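Local coordinates for protein endonuclease 2 (Arabidopsis thaliana, PDB 4CXP) that cleaves RNA and single-stranded DNA, and double-stranded DNA less well, as a metal-dependent endonuclease yielding 5'-phosphorylated products, at residues 1-9 against 157-166; 128-139 against 213-222. All blocks are in the same frame, centred on the assembly; numbering follows the deposited sequence. Where two conformers were deposited one is given.

Contact 1: 1-9 against 157-166; sequences WGKEGHEII and WDSNIIETAE. With ZN (zinc ion), chain G; ZN (zinc ion), chain F; SO4 (sulfate ion), chain I.
The metal centre of the nuclease is where Trp1 meets Asp158, the chain's first residue joining helix 153-169. The amino nitrogen Trp1 N binds one zinc at 2.1 Å and its carbonyl O binds the same ion, a chelate by the N-terminus; His6 NE2, Asp124 and a sulfate complete the ligands. The same nitrogen donates to Asp158 OD1 at 3.1 Å, arriving from above the carboxylate plane; OD1 also accepts from Gln127 NE2, and both carboxylate oxygens grip a second zinc. The sulfate ties the two metals, O4 on the first and O3 on the second, and Lys48 also holds it. One residue on, Gly2 N gives a nearly straight bond (173°) to Asp158 O, 2.9 Å away. Water 1 donates to this carbonyl and to Glu4 OE1 and accepts from Gly5 N. The Trp1 indole, its NE1 hydrogen-bonded to Gly123 O, crosses Ile162 at about a right angle, with CE3 3.7 Å from Ile162 CD1; CG2 of Ile162 packs on Glu4 CB. The Glu4 chain bends at chi2 (85°), where its OE2 comes 3.6 Å from Glu163 OE2; water 2 donates to Glu4 OE1 and Glu163 OE2, which probably eases their repulsion. The helices, their axes at 76°, bring ligands to two of three zinc ions, in the trinuclear site with an N-terminal tryptophan ligand characteristic of S1/P1 nucleases.

Contact 2: 128-139 against 213-222; sequences PLHVSYASDKGG and GIQAACDWAY. With ZN (zinc ion), chain F.
Tyr222 and Tyr133 both carry CG anti to the carbonyl carbon (chi1 -70° for Tyr222), which swings the Tyr222 ring against Tyr133, and Asp136 CG stands between its backbone N and carbonyl carbon (chi1 52°), which directs the carboxylate to the phenol. Tyr222 OH donates to the syn lone pair of Asp136 OD1 at 2.7 Å and accepts from Tyr133 N at 3.0 Å. Gly139 N also donates to Asp136 OD1, from above the carboxylate plane, an Asx motif that fixes the acceptor within its loop. Tyr222 CE2 sits over the centre of the Tyr133 ring, the two planes 35° apart. Leu129 CD2 makes a CH-pi contact with the Tyr222 ring, 3.9 Å from its centroid, and Leu129 CG packs on Ala221 CB at 3.9 Å. A phenylalanine in place of Tyr222 would probably leave Asp136 OD1 and Tyr133 N without their shared hydroxyl partner and the loop less firmly tied to the helix end. Farther back along the helix, Pro128 CG meets Ala216 CB, and Val131 CG1 lies 4.0 Å from Ile214 CB. Beyond these residues, strand 131-133 pairs in parallel with strand 60-62, Cys218 is disulfide-bonded to Cys66, and Leu153 of helix 153-169 packs on Leu129; helix 206-221 therefore lies against the small sheet, near helix 153-169.

The centres of contact 1 and contact 2 lie about 17 Å apart, yet the two regions touch. Along the chain their segments alternate, 1-9, 128-139, 157-166 and 213-222, so the two pairings cross in sequence within the one S1/P1 nuclease fold. Helix 153-169 joins them: Trp157 CE2 comes within 3.5 Å of Ala221 CB, and Trp157 CD1 within 3.7 Å of Leu129 CD1. They also share a metal, since His130 of 128-139 and Asp158 of 157-166 bind the same zinc with His154. Contact 1 supplies ligands to two zinc ions, whereas contact 2 packs helix 206-221 against the segment that carries the ligand His130, so the two contacts meet at one metal site.

Contact 1: 1-9 against 157-166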
loop_
_atom_site.group_PDB
_atom_site.type_symbol
_atom_site.label_atom_id
_atom_site.label_comp_id
_atom_site.label_asym_id
_atom_site.label_seq_id
_atom_site.Cartn_x
_atom_site.Cartn_y
_atom_site.Cartn_z
ATOM N N TRP A 1 -2.376 -2.444 4.270
ATOM C CA TRP A 1 -3.849 -2.249 4.230
ATOM C C TRP A 1 -4.530 -3.582 4.437
ATOM O O TRP A 1 -3.948 -4.633 4.156
ATOM C CB TRP A 1 -4.296 -1.711 2.867
ATOM C CG TRP A 1 -3.598 -0.459 2.399
ATOM C CD1 TRP A 1 -2.558 -0.409 1.540
ATOM C CD2 TRP A 1 -3.899 0.898 2.757
ATOM N NE1 TRP A 1 -2.190 0.889 1.324
ATOM C CE2 TRP A 1 -2.998 1.718 2.064
ATOM C CE3 TRP A 1 -4.830 1.501 3.605
ATOM C CZ2 TRP A 1 -3.011 3.096 2.175
ATOM C CZ3 TRP A 1 -4.834 2.878 3.716
ATOM C CH2 TRP A 1 -3.933 3.658 3.003
ATOM N N GLY A 2 -5.794 -3.520 4.833
ATOM C CA GLY A 2 -6.677 -4.670 4.750
ATOM C C GLY A 2 -7.186 -4.900 3.344
ATOM O O GLY A 2 -6.716 -4.316 2.358
ATOM N N LYS A 3 -8.177 -5.776 3.234
ATOM C CA LYS A 3 -8.654 -6.228 1.963
ATOM C C LYS A 3 -9.108 -5.100 1.064
ATOM O O LYS A 3 -8.798 -5.073 -0.123
ATOM C CB LYS A 3 -9.808 -7.218 2.178
ATOM C CG LYS A 3 -10.531 -7.668 0.932
ATOM C CD LYS A 3 -11.694 -8.578 1.293
ATOM C CE LYS A 3 -12.376 -9.179 0.078
ATOM N NZ LYS A 3 -13.459 -8.301 -0.435
ATOM N N GLU A 4 -9.878 -4.168 1.617
ATOM C CA GLU A 4 -10.482 -3.129 0.798
ATOM C C GLU A 4 -9.411 -2.226 0.182
ATOM O O GLU A 4 -9.496 -1.868 -0.994
ATOM C CB GLU A 4 -11.470 -2.292 1.619
ATOM C CG GLU A 4 -12.600 -3.093 2.262
ATOM C CD GLU A 4 -12.259 -3.733 3.612
ATOM O OE1 GLU A 4 -11.111 -3.604 4.127
ATOM O OE2 GLU A 4 -13.181 -4.357 4.187
ATOM N N GLY A 5 -8.418 -1.833 0.972
ATOM C CA GLY A 5 -7.381 -0.962 0.452
ATOM C C GLY A 5 -6.618 -1.599 -0.688
ATOM O O GLY A 5 -6.357 -0.956 -1.702
ATOM N N HIS A 6 -6.211 -2.862 -0.523
ATOM C CA HIS A 6 -5.508 -3.542 -1.612
ATOM C C HIS A 6 -6.372 -3.711 -2.846
ATOM O O HIS A 6 -5.892 -3.595 -3.968
ATOM C CB HIS A 6 -4.948 -4.893 -1.166
ATOM C CG HIS A 6 -3.801 -4.744 -0.232
ATOM N ND1 HIS A 6 -2.555 -4.336 -0.656
ATOM C CD2 HIS A 6 -3.724 -4.854 1.109
ATOM C CE1 HIS A 6 -1.768 -4.210 0.403
ATOM N NE2 HIS A 6 -2.447 -4.522 1.489
ATOM N N GLU A 7 -7.652 -4.026 -2.652
ATOM C CA GLU A 7 -8.543 -4.172 -3.797
ATOM C C GLU A 7 -8.636 -2.867 -4.578
ATOM O O GLU A 7 -8.584 -2.875 -5.802
ATOM C CB GLU A 7 -9.939 -4.622 -3.375
ATOM C CG GLU A 7 -10.051 -6.087 -3.037
ATOM C CD GLU A 7 -11.458 -6.469 -2.629
ATOM O OE1 GLU A 7 -12.247 -5.581 -2.228
ATOM O OE2 GLU A 7 -11.776 -7.661 -2.686
ATOM N N ILE A 8 -8.796 -1.755 -3.874
ATOM C CA ILE A 8 -8.878 -0.465 -4.512
ATOM C C ILE A 8 -7.619 -0.171 -5.317
ATOM O O ILE A 8 -7.682 0.247 -6.475
ATOM C CB ILE A 8 -9.162 0.647 -3.468
ATOM C CG1 ILE A 8 -10.585 0.510 -2.894
ATOM C CG2 ILE A 8 -8.917 2.028 -4.045
ATOM C CD1 ILE A 8 -10.826 1.281 -1.621
ATOM N N ILE A 9 -6.460 -0.359 -4.687
ATOM C CA ILE A 9 -5.198 -0.088 -5.346
ATOM C C ILE A 9 -5.052 -0.929 -6.606
ATOM O O ILE A 9 -4.672 -0.427 -7.660
ATOM C CB ILE A 9 -4.040 -0.298 -4.346
ATOM C CG1 ILE A 9 -4.047 0.861 -3.336
ATOM C CG2 ILE A 9 -2.694 -0.419 -5.045
ATOM C CD1 ILE A 9 -3.110 0.677 -2.175
ATOM N N TRP A 157 -5.908 2.546 10.284
ATOM C CA TRP A 157 -5.377 2.899 8.984
ATOM C C TRP A 157 -5.457 1.768 7.974
ATOM O O TRP A 157 -5.727 2.013 6.792
ATOM C CB TRP A 157 -3.966 3.470 9.161
ATOM C CG TRP A 157 -4.027 4.881 9.639
ATOM C CD1 TRP A 157 -4.275 5.327 10.917
ATOM C CD2 TRP A 157 -4.003 6.050 8.808
ATOM N NE1 TRP A 157 -4.362 6.696 10.916
ATOM C CE2 TRP A 157 -4.191 7.160 9.640
ATOM C CE3 TRP A 157 -3.815 6.259 7.440
ATOM C CZ2 TRP A 157 -4.208 8.461 9.148
ATOM C CZ3 TRP A 157 -3.813 7.545 6.962
ATOM C CH2 TRP A 157 -4.013 8.630 7.811
ATOM N N ASP A 158 -5.259 0.522 8.394
ATOM C CA ASP A 158 -5.391 -0.579 7.446
ATOM C C ASP A 158 -6.836 -0.728 6.959
ATOM O O ASP A 158 -7.043 -1.037 5.779
ATOM C CB ASP A 158 -5.008 -1.931 8.080
ATOM C CG ASP A 158 -3.532 -2.273 8.016
ATOM O OD1 ASP A 158 -2.744 -1.639 7.279
ATOM O OD2 ASP A 158 -3.159 -3.263 8.702
ATOM N N SER A 159 -7.786 -0.576 7.885
ATOM C CA SER A 159 -9.142 -1.036 7.673
ATOM C C SER A 159 -10.248 -0.092 8.113
ATOM O O SER A 159 -11.210 0.106 7.375
ATOM C CB SER A 159 -9.342 -2.385 8.387
ATOM O OG SER A 159 -8.539 -3.382 7.800
ATOM N N ASN A 160 -10.222 0.430 9.341
ATOM C CA ASN A 160 -11.448 1.060 9.851
ATOM C C ASN A 160 -11.861 2.301 9.095
ATOM O O ASN A 160 -13.054 2.479 8.831
ATOM C CB ASN A 160 -11.387 1.400 11.340
ATOM C CG ASN A 160 -11.215 0.186 12.209
ATOM O OD1 ASN A 160 -12.192 -0.494 12.591
ATOM N ND2 ASN A 160 -10.014 -0.088 12.550
ATOM N N ILE A 161 -10.922 3.183 8.755
ATOM C CA ILE A 161 -11.289 4.383 8.011
ATOM C C ILE A 161 -11.980 3.983 6.695
ATOM O O ILE A 161 -13.052 4.488 6.363
ATOM C CB ILE A 161 -10.089 5.303 7.744
ATOM C CG1 ILE A 161 -9.535 5.867 9.058
ATOM C CG2 ILE A 161 -10.485 6.411 6.796
ATOM C CD1 ILE A 161 -8.171 6.494 8.907
ATOM N N ILE A 162 -11.349 3.085 5.945
ATOM C CA ILE A 162 -11.899 2.688 4.657
ATOM C C ILE A 162 -13.270 2.016 4.815
ATOM O O ILE A 162 -14.198 2.318 4.070
ATOM C CB ILE A 162 -10.911 1.780 3.905
ATOM C CG1 ILE A 162 -9.651 2.565 3.533
ATOM C CG2 ILE A 162 -11.561 1.192 2.656
ATOM C CD1 ILE A 162 -8.509 1.680 3.081
ATOM N N GLU A 163 -13.384 1.110 5.777
ATOM C CA GLU A 163 -14.641 0.399 5.981
ATOM C C GLU A 163 -15.765 1.346 6.364
ATOM O O GLU A 163 -16.904 1.182 5.917
ATOM C CB GLU A 163 -14.476 -0.668 7.061
ATOM C CG GLU A 163 -13.695 -1.892 6.664
ATOM C CD GLU A 163 -13.289 -2.743 7.879
ATOM O OE1 GLU A 163 -13.434 -2.295 9.044
ATOM O OE2 GLU A 163 -12.771 -3.849 7.677
ATOM N N THR A 164 -15.477 2.305 7.230
ATOM C CA THR A 164 -16.489 3.251 7.660
ATOM C C THR A 164 -16.899 4.138 6.502
ATOM O O THR A 164 -18.081 4.441 6.324
ATOM C CB THR A 164 -15.982 4.047 8.869
ATOM O OG1 THR A 164 -15.676 3.129 9.919
ATOM C CG2 THR A 164 -17.004 5.040 9.335
ATOM N N ALA A 165 -15.936 4.561 5.684
ATOM C CA ALA A 165 -16.277 5.328 4.492
ATOM C C ALA A 165 -17.142 4.508 3.526
ATOM O O ALA A 165 -18.145 5.004 3.006
ATOM C CB ALA A 165 -15.035 5.828 3.796
ATOM N N GLU A 166 -16.763 3.254 3.299
ATOM C CA GLU A 166 -17.517 2.407 2.370
ATOM C C GLU A 166 -18.972 2.300 2.795
ATOM O O GLU A 166 -19.867 2.357 1.956
ATOM C CB GLU A 166 -16.858 1.045 2.281
ATOM C CG GLU A 166 -17.540 0.039 1.375
ATOM C CD GLU A 166 -16.909 -1.361 1.449
ATOM O OE1 GLU A 166 -16.063 -1.597 2.340
ATOM O OE2 GLU A 166 -17.283 -2.254 0.649
HETATM ZN ZN ZN G . -1.836 -4.278 3.395
HETATM ZN ZN ZN F . -1.069 -3.269 8.134
HETATM S S SO4 I . -1.123 -5.919 5.941
HETATM O O1 SO4 I . -2.149 -6.954 6.350
HETATM O O2 SO4 I . 0.331 -6.461 6.221
HETATM O O3 SO4 I . -1.568 -4.620 6.597
HETATM O O4 SO4 I . -1.196 -5.784 4.453
HETATM O O HOH W 1 -8.751 -2.082 3.864
HETATM O O HOH W 2 -10.290 -4.775 6.370
HETATM O O HOH W 3 -0.358 -4.913 9.209
#

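Contact 2: 128-139 against 213-222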
loop_
_atom_site.group_PDB
_atom_site.type_symbol
_atom_site.label_atom_id
_atom_site.label_comp_id
_atom_site.label_asym_id
_atom_site.label_seq_id
_atom_site.Cartn_x
_atom_site.Cartn_y
_atom_site.Cartn_z
ATOM N N PRO A 128 0.570 4.781 5.503
ATOM C CA PRO A 128 1.532 5.514 6.335
ATOM C C PRO A 128 2.100 4.717 7.498
ATOM O O PRO A 128 3.300 4.812 7.795
ATOM C CB PRO A 128 0.726 6.730 6.789
ATOM C CG PRO A 128 -0.227 6.957 5.639
ATOM C CD PRO A 128 -0.635 5.569 5.228
ATOM N N LEU A 129 1.258 3.957 8.190
ATOM C CA LEU A 129 1.726 3.204 9.349
ATOM C C LEU A 129 2.443 1.907 9.016
ATOM O O LEU A 129 2.871 1.219 9.912
ATOM C CB LEU A 129 0.624 3.012 10.376
ATOM C CG LEU A 129 0.179 4.296 11.077
ATOM C CD1 LEU A 129 -0.955 4.013 12.032
ATOM C CD2 LEU A 129 1.309 4.961 11.823
ATOM N N HIS A 130 2.636 1.616 7.728
ATOM C CA HIS A 130 3.599 0.604 7.297
ATOM C C HIS A 130 5.014 1.160 7.142
ATOM O O HIS A 130 5.910 0.393 6.847
ATOM C CB HIS A 130 3.143 -0.091 6.012
ATOM C CG HIS A 130 2.146 -1.171 6.263
ATOM N ND1 HIS A 130 2.363 -2.477 5.917
ATOM C CD2 HIS A 130 0.947 -1.155 6.894
ATOM C CE1 HIS A 130 1.351 -3.215 6.324
ATOM N NE2 HIS A 130 0.469 -2.439 6.922
ATOM N N VAL A 131 5.203 2.463 7.350
ATOM C CA VAL A 131 6.539 3.083 7.342
ATOM C C VAL A 131 6.530 3.994 8.565
ATOM O O VAL A 131 6.265 5.216 8.485
ATOM C CB VAL A 131 6.851 3.879 6.057
ATOM C CG1 VAL A 131 8.284 4.390 6.096
ATOM C CG2 VAL A 131 6.589 3.027 4.826
ATOM N N SER A 132 6.697 3.371 9.736
ATOM C CA SER A 132 6.508 4.085 10.981
ATOM C C SER A 132 7.273 3.420 12.099
ATOM O O SER A 132 8.231 2.653 11.853
ATOM C CB SER A 132 5.016 4.277 11.250
ATOM O OG SER A 132 4.393 3.096 11.649
ATOM N N TYR A 133 6.945 3.798 13.334
ATOM C CA TYR A 133 7.908 3.649 14.394
ATOM C C TYR A 133 8.029 2.218 14.857
ATOM O O TYR A 133 7.040 1.571 15.259
ATOM C CB TYR A 133 7.550 4.488 15.606
ATOM C CG TYR A 133 7.472 5.985 15.424
ATOM C CD1 TYR A 133 7.903 6.639 14.249
ATOM C CD2 TYR A 133 7.011 6.769 16.463
ATOM C CE1 TYR A 133 7.831 8.014 14.143
ATOM C CE2 TYR A 133 6.953 8.143 16.353
ATOM C CZ TYR A 133 7.361 8.761 15.192
ATOM O OH TYR A 133 7.289 10.129 15.105
ATOM N N ALA A 134 9.274 1.769 14.971
ATOM C CA ALA A 134 9.535 0.501 15.623
ATOM C C ALA A 134 8.981 0.477 17.057
ATOM O O ALA A 134 8.494 -0.555 17.526
ATOM C CB ALA A 134 11.036 0.261 15.694
ATOM N N SER A 135 9.083 1.594 17.767
ATOM C CA SER A 135 8.743 1.625 19.199
ATOM C C SER A 135 7.271 1.326 19.525
ATOM O O SER A 135 6.954 0.908 20.637
ATOM C CB SER A 135 9.142 2.977 19.770
ATOM O OG SER A 135 8.402 3.992 19.116
ATOM N N ASP A 136 6.362 1.542 18.573
ATOM C CA ASP A 136 4.941 1.189 18.778
ATOM C C ASP A 136 4.431 0.194 17.741
ATOM O O ASP A 136 3.219 0.047 17.524
ATOM C CB ASP A 136 4.048 2.439 18.894
ATOM C CG ASP A 136 4.227 3.410 17.751
ATOM O OD1 ASP A 136 4.221 2.992 16.584
ATOM O OD2 ASP A 136 4.381 4.623 18.021
ATOM N N LYS A 137 5.362 -0.529 17.126
ATOM C CA LYS A 137 5.039 -1.543 16.142
ATOM C C LYS A 137 4.117 -0.976 15.067
ATOM O O LYS A 137 3.073 -1.543 14.736
ATOM C CB LYS A 137 4.465 -2.792 16.806
ATOM C CG LYS A 137 5.387 -3.385 17.849
ATOM C CD LYS A 137 4.929 -4.755 18.297
ATOM N N GLY A 138 4.496 0.164 14.516
ATOM C CA GLY A 138 3.711 0.772 13.463
ATOM C C GLY A 138 2.305 1.152 13.894
ATOM O O GLY A 138 1.360 1.069 13.111
ATOM N N GLY A 139 2.165 1.568 15.146
ATOM C CA GLY A 139 0.889 1.911 15.703
ATOM C C GLY A 139 0.062 0.759 16.227
ATOM O O GLY A 139 -0.999 0.978 16.788
ATOM N N GLY A 213 5.425 8.466 3.225
ATOM C CA GLY A 213 4.619 7.739 4.181
ATOM C C GLY A 213 4.952 8.015 5.615
ATOM O O GLY A 213 4.043 8.216 6.420
ATOM N N ILE A 214 6.238 8.039 5.972
ATOM C CA ILE A 214 6.585 8.355 7.353
ATOM C C ILE A 214 6.197 9.804 7.673
ATOM O O ILE A 214 5.769 10.111 8.781
ATOM C CB ILE A 214 8.051 8.040 7.674
ATOM C CG1 ILE A 214 8.413 8.402 9.111
ATOM C CG2 ILE A 214 9.015 8.785 6.780
ATOM C CD1 ILE A 214 7.728 7.620 10.181
ATOM N N GLN A 215 6.308 10.703 6.701
ATOM C CA GLN A 215 5.883 12.082 6.923
ATOM C C GLN A 215 4.375 12.118 7.221
ATOM O O GLN A 215 3.933 12.792 8.138
ATOM C CB GLN A 215 6.270 12.960 5.734
ATOM C CG GLN A 215 6.120 14.440 5.986
ATOM C CD GLN A 215 7.037 14.949 7.061
ATOM O OE1 GLN A 215 8.271 14.816 6.970
ATOM N NE2 GLN A 215 6.474 15.558 8.071
ATOM N N ALA A 216 3.597 11.345 6.465
ATOM C CA ALA A 216 2.155 11.226 6.719
ATOM C C ALA A 216 1.864 10.569 8.064
ATOM O O ALA A 216 0.914 10.941 8.748
ATOM C CB ALA A 216 1.467 10.440 5.611
ATOM N N ALA A 217 2.674 9.586 8.443
ATOM C CA ALA A 217 2.500 8.971 9.746
ATOM C C ALA A 217 2.617 10.028 10.835
ATOM O O ALA A 217 1.806 10.079 11.766
ATOM C CB ALA A 217 3.503 7.848 9.952
ATOM N N CYS A 218 3.629 10.898 10.722
ATOM C CA CYS A 218 3.826 11.979 11.685
ATOM C C CYS A 218 2.700 12.983 11.696
ATOM O O CYS A 218 2.184 13.354 12.753
ATOM C CB CYS A 218 5.127 12.740 11.406
ATOM S SG CYS A 218 6.614 11.898 11.950
ATOM N N ASP A 219 2.358 13.475 10.517
ATOM C CA ASP A 219 1.468 14.635 10.420
ATOM C C ASP A 219 -0.004 14.295 10.481
ATOM O O ASP A 219 -0.817 15.159 10.792
ATOM C CB ASP A 219 1.738 15.407 9.130
ATOM C CG ASP A 219 3.138 15.977 9.043
ATOM O OD1 ASP A 219 3.686 16.399 10.084
ATOM O OD2 ASP A 219 3.678 16.022 7.933
ATOM N N TRP A 220 -0.358 13.058 10.131
ATOM C CA TRP A 220 -1.740 12.648 10.025
ATOM C C TRP A 220 -2.103 11.461 10.903
ATOM O O TRP A 220 -3.164 11.460 11.543
ATOM C CB TRP A 220 -2.101 12.322 8.574
ATOM C CG TRP A 220 -2.124 13.480 7.647
ATOM C CD1 TRP A 220 -1.296 13.721 6.590
ATOM C CD2 TRP A 220 -3.100 14.524 7.628
ATOM N NE1 TRP A 220 -1.684 14.855 5.928
ATOM C CE2 TRP A 220 -2.790 15.374 6.548
ATOM C CE3 TRP A 220 -4.218 14.810 8.417
ATOM C CZ2 TRP A 220 -3.544 16.509 6.251
ATOM C CZ3 TRP A 220 -4.978 15.943 8.109
ATOM C CH2 TRP A 220 -4.642 16.768 7.038
ATOM N N ALA A 221 -1.306 10.407 10.915
ATOM C CA ALA A 221 -1.730 9.190 11.607
ATOM C C ALA A 221 -1.549 9.300 13.112
ATOM O O ALA A 221 -2.497 9.175 13.880
ATOM C CB ALA A 221 -1.027 7.958 11.037
ATOM N N TYR A 222 -0.307 9.502 13.535
ATOM C CA TYR A 222 0.004 9.628 14.942
ATOM C C TYR A 222 -0.472 10.954 15.529
ATOM O O TYR A 222 -0.700 11.056 16.738
ATOM C CB TYR A 222 1.506 9.558 15.147
ATOM C CG TYR A 222 2.193 8.225 14.923
ATOM C CD1 TYR A 222 1.757 7.069 15.540
ATOM C CD2 TYR A 222 3.353 8.157 14.174
ATOM C CE1 TYR A 222 2.442 5.880 15.402
ATOM C CE2 TYR A 222 4.050 6.975 14.028
ATOM C CZ TYR A 222 3.587 5.833 14.644
ATOM O OH TYR A 222 4.327 4.673 14.519
HETATM ZN ZN ZN F . -1.069 -3.269 8.134
HETATM O O HOH W 3 -0.358 -4.913 9.209
#